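Local coordinates for Crov588 (Cafeteriavirus, PDB 6NYR), which is of unknown function but builds a circular leucine-rich-repeat structure from a long series of FNIP repeats, at residues 569-574 with 592-597; 611-616 with 633-638; 653-658 with 676-681. All coordinates share one frame; numbering follows the deposited sequence.

In the fold
The three contacts follow one another along the last part of the circular repeat array, each pairing consecutive turns of the chain. Contacts 1 and 2 have centres 12 Å apart and are joined through N593, whose OD1 lies 2.9 Å from N615 N and 3.1 Å from Q616 NE2, both probable hydrogen bonds. Contact 2 lies 11 Å from contact 3, centre to centre, and touches it where the rings of W634 and Y655 meet edge-to-face. Contacts 1 and 3 do not touch, their nearest atoms being about 12 Å apart. No active site is known; bound glycerol, probably from crystallisation, lies about 3 Å from the side chain of N593 and likewise of N615.

Contact 1: 569-574 with 592-597; sequences KFNQKI and FNQKIT
N571 and F592 bring the two backbones closest, with their CA atoms 4.4 Å apart, and the segments then diverge: 5.9 Å separates K573 CA from Q594 CA, and 7.2 Å separates I574 CA from I596 CA. Neither segment is a regular strand, and no backbone-to-backbone hydrogen bond links them. A side chain does that work instead. N571 extends with CG anti to its backbone N (chi1 -171°), which carries OD1 across to the next turn, where it accepts two bonds. N593 N donates to N571 OD1 at 2.9 Å, and Q594 NE2 donates to the same N571 OD1 at 3.1 Å in a nearly straight bond (169°). The two donors come from opposite faces of the N571 amide, well out of its plane, whereas the oxygen lies almost in the amide plane of Q594. A water further links N593 O to N571 ND2, weakly at the latter.

Toward the interior, the rings of F570 and F592 run side by side in the same direction and meet obliquely, CE2 of F570 being 3.9 Å from CD1 of F592. The F592 edge carries CE1 to 3.6 Å from Q572 O, while I574 CD1 packs against CE1 as well. Since N571 N is itself bound by N549 OD1, the pattern repeats from turn to turn as the asparagine ladder of leucine-rich-repeat solenoids, backed here by a phenylalanine spine.

Contact 2: 611-616 with 633-638; sequences GLRFNQ and GWYFNQ
L612 places its CD2 methyl over one face of the Y635 ring, 3.5 Å from the ring centroid and only 16° off the normal, a CH-pi contact. Its other methyl, CD1, reaches the edge of the W634 indole at CE3, 3.9 Å away, so the two branches of one leucine serve two neighbouring aromatics. This is the packing of successive loops in a leucine-rich-repeat solenoid, each leaving its strand and bending in much the same way. The later loop makes a type I turn from G633 to F636, closed by a weak bond from F636 N to G633 O. Within that turn, Y635 N donates to L612 O at 3.0 Å, nearly along the C=O axis. Just before it, G633 CA approaches G611 O at 3.3 Å as a CA-H...O contact.

R613 runs alongside Y635 in the same direction. R613 NH1 sits at the edge of the phenol ring, 3.8 Å from Y635 CE2, which in turn lies over the guanidinium face; with the two planes 78° apart, the groups do not stack flat on one another.

Beneath this exposed cluster, F614 and F636 are both buried and point the same way, one loop behind the other, with F614 CD2 3.8 Å from F636 CD1 in an oblique approach. F636 is also lined by backbone oxygens: F614 O lies at its edge in the ring plane, and Q616 O comes within 3.7 Å of F636 CE1.

Contact 3: 653-658 with 676-681; sequences KIYYGN and EYFNKN
F678 turns CG between its backbone N and its carbonyl carbon (chi1 62°), a position that swings the ring back across the neighbouring strand, where one face lies against Y655 CA and CE2 comes 3.3 Å from Y655 N. Y655 instead holds CG anti to its backbone N (chi1 178°) and sends its ring onward along the chain. The two planes are 30° apart but the rings are strongly offset, with centroids 5.6 Å apart and little face shared; the closer packing is between Y655 CB and F678 CZ at 3.5 Å. The edge of the Y655 ring, at CD1, faces F678 O.

That oxygen also accepts from Y656 N in its carbonyl plane, at 3.1 Å and almost straight. Upstream, I654 uses both its N-H and its C=O toward the same strand, bonding either side of Y677, as in parallel pairing: I654 N donates to E676 O at 2.8 Å, and I654 O accepts from F678 N at 2.9 Å.

K653 and E676 share the face carrying Y655 and F678. The bent lysine chain folds over the glutamate, but K653 NZ remains 4.2 Å from E676 OE1, too far apart to count as a salt bridge. On the opposite face, alongside I654, Y677 receives the edge of the Y656 ring in a T-shaped pair with perpendicular planes, Y656 CD1 lying 3.7 Å from Y677 CG.

Strand 674-678 is the last of the array, one of its two end strands, and lies parallel to strand 651-655, joined to it through the short helix 659-662, which I654 touches at I662 and Y677 at K659. The chain's start comes close too: Y656 and Y677 pack on E2, so the beginning of the chain meets its end here, where the circle closes.

Contact 1: 569-574 with 592-597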
loop_
_atom_site.group_PDB
_atom_site.type_symbol
_atom_site.label_atom_id
_atom_site.label_comp_id
_atom_site.label_asym_id
_atom_site.label_seq_id
_atom_site.Cartn_x
_atom_site.Cartn_y
_atom_site.Cartn_z
ATOM N N LYS A 569 17.338 18.675 17.399
ATOM C CA LYS A 569 17.980 19.559 18.363
ATOM C C LYS A 569 19.496 19.668 18.216
ATOM O O LYS A 569 20.113 20.443 18.956
ATOM C CB LYS A 569 17.641 19.110 19.794
ATOM C CG LYS A 569 16.256 19.522 20.265
ATOM C CD LYS A 569 16.119 19.446 21.782
ATOM C CE LYS A 569 14.779 20.021 22.235
ATOM N NZ LYS A 569 14.062 19.167 23.222
ATOM N N PHE A 570 20.121 18.924 17.309
ATOM C CA PHE A 570 21.570 19.009 17.175
ATOM C C PHE A 570 21.960 20.391 16.649
ATOM O O PHE A 570 21.487 20.814 15.587
ATOM C CB PHE A 570 22.111 17.921 16.249
ATOM C CG PHE A 570 23.585 18.057 15.978
ATOM C CD1 PHE A 570 24.521 17.577 16.881
ATOM C CD2 PHE A 570 24.034 18.692 14.833
ATOM C CE1 PHE A 570 25.877 17.718 16.640
ATOM C CE2 PHE A 570 25.391 18.833 14.586
ATOM C CZ PHE A 570 26.312 18.343 15.493
ATOM N N ASN A 571 22.815 21.095 17.385
ATOM C CA ASN A 571 23.244 22.431 16.985
ATOM C C ASN A 571 24.633 22.729 17.549
ATOM O O ASN A 571 24.843 23.659 18.326
ATOM C CB ASN A 571 22.218 23.463 17.448
ATOM C CG ASN A 571 22.476 24.841 16.880
ATOM O OD1 ASN A 571 23.045 24.980 15.795
ATOM N ND2 ASN A 571 22.066 25.872 17.611
ATOM N N GLN A 572 25.618 21.934 17.139
ATOM C CA GLN A 572 26.990 22.097 17.591
ATOM C C GLN A 572 27.916 22.404 16.424
ATOM O O GLN A 572 27.676 21.983 15.288
ATOM C CB GLN A 572 27.502 20.839 18.312
ATOM C CG GLN A 572 26.745 20.487 19.576
ATOM C CD GLN A 572 26.874 21.554 20.646
ATOM O OE1 GLN A 572 27.947 22.130 20.844
ATOM N NE2 GLN A 572 25.777 21.820 21.346
ATOM N N LYS A 573 28.987 23.136 16.724
ATOM C CA LYS A 573 29.998 23.441 15.724
ATOM C C LYS A 573 30.596 22.153 15.172
ATOM O O LYS A 573 30.813 21.182 15.903
ATOM C CB LYS A 573 31.112 24.289 16.349
ATOM C CG LYS A 573 30.799 25.772 16.503
ATOM C CD LYS A 573 31.610 26.355 17.668
ATOM C CE LYS A 573 32.008 27.805 17.452
ATOM N NZ LYS A 573 30.818 28.688 17.288
ATOM N N ILE A 574 30.845 22.139 13.865
ATOM C CA ILE A 574 31.568 21.055 13.208
ATOM C C ILE A 574 32.806 21.667 12.566
ATOM O O ILE A 574 32.693 22.571 11.725
ATOM C CB ILE A 574 30.704 20.321 12.172
ATOM C CG1 ILE A 574 29.444 19.782 12.844
ATOM C CG2 ILE A 574 31.500 19.195 11.529
ATOM C CD1 ILE A 574 28.414 19.211 11.886
ATOM N N PHE A 592 19.803 22.989 13.437
ATOM C CA PHE A 592 21.215 23.251 13.178
ATOM C C PHE A 592 21.393 24.591 12.469
ATOM O O PHE A 592 20.807 24.830 11.409
ATOM C CB PHE A 592 21.828 22.130 12.332
ATOM C CG PHE A 592 23.252 22.397 11.918
ATOM C CD1 PHE A 592 24.307 22.036 12.742
ATOM C CD2 PHE A 592 23.535 23.013 10.710
ATOM C CE1 PHE A 592 25.612 22.285 12.369
ATOM C CE2 PHE A 592 24.840 23.265 10.331
ATOM C CZ PHE A 592 25.882 22.900 11.159
ATOM N N ASN A 593 22.218 25.460 13.049
ATOM C CA ASN A 593 22.459 26.777 12.476
ATOM C C ASN A 593 23.853 27.262 12.875
ATOM O O ASN A 593 24.027 28.279 13.551
ATOM C CB ASN A 593 21.384 27.767 12.920
ATOM C CG ASN A 593 21.390 29.046 12.093
ATOM O OD1 ASN A 593 21.901 29.069 10.974
ATOM N ND2 ASN A 593 20.823 30.115 12.645
ATOM N N GLN A 594 24.877 26.526 12.456
ATOM C CA GLN A 594 26.261 26.868 12.747
ATOM C C GLN A 594 27.007 27.213 11.465
ATOM O O GLN A 594 26.676 26.728 10.380
ATOM C CB GLN A 594 26.979 25.715 13.457
ATOM C CG GLN A 594 26.405 25.365 14.816
ATOM C CD GLN A 594 26.519 26.510 15.805
ATOM O OE1 GLN A 594 27.561 27.159 15.910
ATOM N NE2 GLN A 594 25.442 26.766 16.534
ATOM N N LYS A 595 28.020 28.062 11.603
ATOM C CA LYS A 595 28.843 28.463 10.470
ATOM C C LYS A 595 29.702 27.294 10.009
ATOM O O LYS A 595 30.259 26.549 10.820
ATOM C CB LYS A 595 29.715 29.652 10.876
ATOM C CG LYS A 595 28.909 30.928 11.143
ATOM C CD LYS A 595 29.549 31.774 12.240
ATOM C CE LYS A 595 30.341 32.960 11.730
ATOM N NZ LYS A 595 31.261 33.451 12.803
ATOM N N ILE A 596 29.790 27.127 8.693
ATOM C CA ILE A 596 30.565 26.053 8.086
ATOM C C ILE A 596 31.699 26.691 7.298
ATOM O O ILE A 596 31.452 27.408 6.321
ATOM C CB ILE A 596 29.707 25.159 7.177
ATOM C CG1 ILE A 596 28.606 24.487 7.997
ATOM C CG2 ILE A 596 30.574 24.121 6.489
ATOM C CD1 ILE A 596 27.718 23.557 7.202
ATOM N N THR A 597 32.931 26.424 7.714
ATOM C CA THR A 597 34.108 26.973 7.065
ATOM C C THR A 597 34.649 25.963 6.052
ATOM O O THR A 597 34.088 24.883 5.852
ATOM C CB THR A 597 35.173 27.330 8.105
ATOM O OG1 THR A 597 35.560 26.148 8.815
ATOM C CG2 THR A 597 34.631 28.349 9.096
HETATM O O HOH W 1 22.064 28.846 15.964
#

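Contact 2: 611-616 with 633-638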
loop_
_atom_site.group_PDB
_atom_site.type_symbol
_atom_site.label_atom_id
_atom_site.label_comp_id
_atom_site.label_asym_id
_atom_site.label_seq_id
_atom_site.Cartn_x
_atom_site.Cartn_y
_atom_site.Cartn_z
ATOM N N GLY A 611 18.696 21.831 7.421
ATOM C CA GLY A 611 17.382 21.805 8.029
ATOM C C GLY A 611 16.682 23.149 8.027
ATOM O O GLY A 611 17.078 24.091 7.338
ATOM N N LEU A 612 15.633 23.241 8.849
ATOM C CA LEU A 612 14.704 24.366 8.768
ATOM C C LEU A 612 15.396 25.689 9.069
ATOM O O LEU A 612 15.213 26.674 8.344
ATOM C CB LEU A 612 13.533 24.139 9.730
ATOM C CG LEU A 612 12.366 25.121 9.699
ATOM C CD1 LEU A 612 11.089 24.446 10.217
ATOM C CD2 LEU A 612 12.640 26.377 10.513
ATOM N N ARG A 613 16.191 25.735 10.132
ATOM C CA ARG A 613 16.673 26.999 10.671
ATOM C C ARG A 613 18.045 27.420 10.152
ATOM O O ARG A 613 18.508 28.510 10.504
ATOM C CB ARG A 613 16.709 26.925 12.206
ATOM C CG ARG A 613 15.331 26.799 12.842
ATOM C CD ARG A 613 15.381 26.772 14.364
ATOM N NE ARG A 613 14.052 26.963 14.943
ATOM C CZ ARG A 613 13.442 28.142 15.040
ATOM N NH1 ARG A 613 14.041 29.238 14.595
ATOM N NH2 ARG A 613 12.234 28.223 15.581
ATOM N N PHE A 614 18.696 26.615 9.314
ATOM C CA PHE A 614 20.033 26.965 8.848
ATOM C C PHE A 614 19.986 28.216 7.975
ATOM O O PHE A 614 19.150 28.328 7.074
ATOM C CB PHE A 614 20.659 25.813 8.063
ATOM C CG PHE A 614 22.015 26.142 7.497
ATOM C CD1 PHE A 614 23.164 25.940 8.249
ATOM C CD2 PHE A 614 22.139 26.668 6.222
ATOM C CE1 PHE A 614 24.407 26.247 7.731
ATOM C CE2 PHE A 614 23.385 26.979 5.704
ATOM C CZ PHE A 614 24.515 26.767 6.463
ATOM N N ASN A 615 20.895 29.153 8.238
ATOM C CA ASN A 615 20.893 30.442 7.555
ATOM C C ASN A 615 22.243 31.130 7.722
ATOM O O ASN A 615 22.320 32.255 8.224
ATOM C CB ASN A 615 19.757 31.315 8.098
ATOM C CG ASN A 615 19.597 32.628 7.335
ATOM O OD1 ASN A 615 18.951 33.558 7.815
ATOM N ND2 ASN A 615 20.192 32.706 6.156
ATOM N N GLN A 616 23.312 30.449 7.307
ATOM C CA GLN A 616 24.669 30.979 7.357
ATOM C C GLN A 616 25.213 31.104 5.940
ATOM O O GLN A 616 24.898 30.294 5.063
ATOM C CB GLN A 616 25.585 30.071 8.184
ATOM C CG GLN A 616 25.101 29.829 9.601
ATOM C CD GLN A 616 25.139 31.079 10.453
ATOM O OE1 GLN A 616 26.077 31.872 10.370
ATOM N NE2 GLN A 616 24.107 31.269 11.267
ATOM N N GLY A 633 16.808 24.747 3.748
ATOM C CA GLY A 633 15.573 24.723 4.498
ATOM C C GLY A 633 14.758 25.999 4.334
ATOM O O GLY A 633 15.090 26.900 3.571
ATOM N N TRP A 634 13.662 26.046 5.101
ATOM C CA TRP A 634 12.708 27.150 5.020
ATOM C C TRP A 634 13.389 28.490 5.248
ATOM O O TRP A 634 13.222 29.426 4.459
ATOM C CB TRP A 634 11.613 26.897 6.060
ATOM C CG TRP A 634 10.336 27.655 5.935
ATOM C CD1 TRP A 634 9.961 28.499 4.934
ATOM C CD2 TRP A 634 9.245 27.619 6.863
ATOM N NE1 TRP A 634 8.704 28.999 5.184
ATOM C CE2 TRP A 634 8.243 28.471 6.363
ATOM C CE3 TRP A 634 9.020 26.949 8.070
ATOM C CZ2 TRP A 634 7.032 28.668 7.027
ATOM C CZ3 TRP A 634 7.821 27.150 8.728
ATOM C CH2 TRP A 634 6.844 28.005 8.207
ATOM N N TYR A 635 14.184 28.595 6.307
ATOM C CA TYR A 635 14.680 29.886 6.764
ATOM C C TYR A 635 15.980 30.320 6.089
ATOM O O TYR A 635 16.494 31.397 6.408
ATOM C CB TYR A 635 14.877 29.854 8.289
ATOM C CG TYR A 635 13.588 29.807 9.093
ATOM C CD1 TYR A 635 12.351 29.873 8.469
ATOM C CD2 TYR A 635 13.614 29.713 10.479
ATOM C CE1 TYR A 635 11.174 29.837 9.198
ATOM C CE2 TYR A 635 12.441 29.678 11.219
ATOM C CZ TYR A 635 11.224 29.740 10.572
ATOM O OH TYR A 635 10.053 29.705 11.293
ATOM N N PHE A 636 16.515 29.534 5.154
ATOM C CA PHE A 636 17.770 29.906 4.515
ATOM C C PHE A 636 17.566 31.122 3.618
ATOM O O PHE A 636 16.716 31.113 2.721
ATOM C CB PHE A 636 18.330 28.751 3.690
ATOM C CG PHE A 636 19.596 29.096 2.951
ATOM C CD1 PHE A 636 20.812 29.138 3.611
ATOM C CD2 PHE A 636 19.566 29.388 1.598
ATOM C CE1 PHE A 636 21.977 29.456 2.933
ATOM C CE2 PHE A 636 20.724 29.708 0.916
ATOM C CZ PHE A 636 21.932 29.741 1.584
ATOM N N ASN A 637 18.356 32.163 3.858
ATOM C CA ASN A 637 18.135 33.473 3.254
ATOM C C ASN A 637 19.477 34.144 2.974
ATOM O O ASN A 637 19.792 35.219 3.486
ATOM C CB ASN A 637 17.268 34.321 4.182
ATOM C CG ASN A 637 16.533 35.423 3.457
ATOM O OD1 ASN A 637 16.135 35.262 2.302
ATOM N ND2 ASN A 637 16.348 36.557 4.126
ATOM N N GLN A 638 20.305 33.517 2.141
ATOM C CA GLN A 638 21.626 34.035 1.817
ATOM C C GLN A 638 21.839 34.020 0.310
ATOM O O GLN A 638 21.342 33.140 -0.396
ATOM C CB GLN A 638 22.738 33.218 2.497
ATOM C CG GLN A 638 22.674 33.179 4.020
ATOM C CD GLN A 638 22.841 34.552 4.644
ATOM O OE1 GLN A 638 22.008 34.989 5.434
ATOM N NE2 GLN A 638 23.928 35.236 4.297
#

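Contact 3: 653-658 with 676-681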
loop_
_atom_site.group_PDB
_atom_site.type_symbol
_atom_site.label_atom_id
_atom_site.label_comp_id
_atom_site.label_asym_id
_atom_site.label_seq_id
_atom_site.Cartn_x
_atom_site.Cartn_y
_atom_site.Cartn_z
ATOM N N LYS A 653 17.727 22.660 -4.303
ATOM C CA LYS A 653 16.393 22.711 -3.713
ATOM C C LYS A 653 16.285 23.930 -2.803
ATOM O O LYS A 653 17.082 24.087 -1.871
ATOM C CB LYS A 653 16.113 21.429 -2.927
ATOM C CG LYS A 653 14.746 21.371 -2.269
ATOM C CD LYS A 653 13.652 20.980 -3.246
ATOM C CE LYS A 653 13.512 19.464 -3.315
ATOM N NZ LYS A 653 12.713 18.925 -2.170
ATOM N N ILE A 654 15.270 24.758 -3.046
ATOM C CA ILE A 654 15.190 26.097 -2.475
ATOM C C ILE A 654 13.747 26.416 -2.111
ATOM O O ILE A 654 12.803 25.944 -2.751
ATOM C CB ILE A 654 15.749 27.140 -3.476
ATOM C CG1 ILE A 654 17.284 27.128 -3.473
ATOM C CG2 ILE A 654 15.214 28.533 -3.194
ATOM C CD1 ILE A 654 17.900 27.358 -2.105
ATOM N N TYR A 655 13.580 27.228 -1.070
ATOM C CA TYR A 655 12.267 27.756 -0.719
ATOM C C TYR A 655 11.906 28.853 -1.713
ATOM O O TYR A 655 12.663 29.817 -1.880
ATOM C CB TYR A 655 12.255 28.298 0.707
ATOM C CG TYR A 655 10.931 28.916 1.118
ATOM C CD1 TYR A 655 9.726 28.290 0.819
ATOM C CD2 TYR A 655 10.886 30.115 1.818
ATOM C CE1 TYR A 655 8.516 28.847 1.191
ATOM C CE2 TYR A 655 9.679 30.677 2.199
ATOM C CZ TYR A 655 8.496 30.038 1.884
ATOM O OH TYR A 655 7.288 30.590 2.260
ATOM N N TYR A 656 10.765 28.698 -2.387
ATOM C CA TYR A 656 10.352 29.682 -3.380
ATOM C C TYR A 656 10.362 31.093 -2.810
ATOM O O TYR A 656 10.839 32.029 -3.463
ATOM C CB TYR A 656 8.960 29.334 -3.901
ATOM C CG TYR A 656 8.519 30.171 -5.074
ATOM C CD1 TYR A 656 8.942 29.864 -6.359
ATOM C CD2 TYR A 656 7.683 31.264 -4.900
ATOM C CE1 TYR A 656 8.545 30.622 -7.439
ATOM C CE2 TYR A 656 7.281 32.029 -5.974
ATOM C CZ TYR A 656 7.716 31.705 -7.241
ATOM O OH TYR A 656 7.320 32.463 -8.319
ATOM N N GLY A 657 9.846 31.265 -1.591
ATOM C CA GLY A 657 9.674 32.594 -1.037
ATOM C C GLY A 657 10.932 33.436 -1.030
ATOM O O GLY A 657 10.856 34.667 -1.089
ATOM N N ASN A 658 12.101 32.798 -0.961
ATOM C CA ASN A 658 13.363 33.519 -0.877
ATOM C C ASN A 658 14.169 33.463 -2.168
ATOM O O ASN A 658 15.320 33.912 -2.186
ATOM C CB ASN A 658 14.223 32.984 0.278
ATOM C CG ASN A 658 13.686 33.370 1.637
ATOM O OD1 ASN A 658 13.243 34.499 1.840
ATOM N ND2 ASN A 658 13.729 32.437 2.580
ATOM N N GLU A 676 14.894 23.272 -7.925
ATOM C CA GLU A 676 13.619 22.784 -7.414
ATOM C C GLU A 676 13.150 23.696 -6.287
ATOM O O GLU A 676 13.899 23.948 -5.339
ATOM C CB GLU A 676 13.752 21.346 -6.903
ATOM C CG GLU A 676 13.841 20.304 -8.004
ATOM C CD GLU A 676 14.003 18.891 -7.471
ATOM O OE1 GLU A 676 13.742 18.672 -6.270
ATOM O OE2 GLU A 676 14.404 18.002 -8.252
ATOM N N TYR A 677 11.915 24.175 -6.384
ATOM C CA TYR A 677 11.343 25.031 -5.353
ATOM C C TYR A 677 10.385 24.224 -4.484
ATOM O O TYR A 677 9.780 23.248 -4.934
ATOM C CB TYR A 677 10.600 26.230 -5.960
ATOM C CG TYR A 677 11.481 27.159 -6.765
ATOM C CD1 TYR A 677 12.547 27.822 -6.171
ATOM C CD2 TYR A 677 11.237 27.388 -8.115
ATOM C CE1 TYR A 677 13.358 28.671 -6.901
ATOM C CE2 TYR A 677 12.042 28.240 -8.851
ATOM C CZ TYR A 677 13.098 28.878 -8.238
ATOM O OH TYR A 677 13.898 29.726 -8.968
ATOM N N PHE A 678 10.264 24.632 -3.223
ATOM C CA PHE A 678 9.248 24.084 -2.335
ATOM C C PHE A 678 8.487 25.219 -1.662
ATOM O O PHE A 678 8.925 26.374 -1.644
ATOM C CB PHE A 678 9.838 23.126 -1.272
ATOM C CG PHE A 678 10.821 23.764 -0.328
ATOM C CD1 PHE A 678 10.389 24.395 0.830
ATOM C CD2 PHE A 678 12.181 23.704 -0.584
ATOM C CE1 PHE A 678 11.294 24.972 1.700
ATOM C CE2 PHE A 678 13.089 24.279 0.283
ATOM C CZ PHE A 678 12.645 24.909 1.427
ATOM N N ASN A 679 7.318 24.868 -1.131
ATOM C CA ASN A 679 6.408 25.799 -0.484
ATOM C C ASN A 679 6.319 25.493 1.012
ATOM O O ASN A 679 6.882 24.512 1.513
ATOM C CB ASN A 679 5.010 25.717 -1.097
ATOM C CG ASN A 679 4.904 26.415 -2.430
ATOM O OD1 ASN A 679 4.602 25.788 -3.445
ATOM N ND2 ASN A 679 5.143 27.718 -2.437
ATOM N N LYS A 680 5.573 26.340 1.728
ATOM C CA LYS A 680 5.165 26.045 3.094
ATOM C C LYS A 680 3.826 25.324 3.139
ATOM O O LYS A 680 3.549 24.626 4.121
ATOM C CB LYS A 680 5.095 27.335 3.924
ATOM C CG LYS A 680 4.390 28.508 3.263
ATOM C CD LYS A 680 2.899 28.577 3.588
ATOM C CE LYS A 680 2.384 30.011 3.474
ATOM N NZ LYS A 680 0.912 30.111 3.678
ATOM N N ASN A 681 3.002 25.471 2.100
ATOM C CA ASN A 681 1.848 24.607 1.882
ATOM C C ASN A 681 1.167 24.975 0.562
ATOM O O ASN A 681 0.816 26.136 0.335
ATOM C CB ASN A 681 0.855 24.701 3.029
ATOM C CG ASN A 681 0.026 23.432 3.181
ATOM O OD1 ASN A 681 -0.416 22.838 2.194
ATOM N ND2 ASN A 681 -0.171 23.002 4.420
#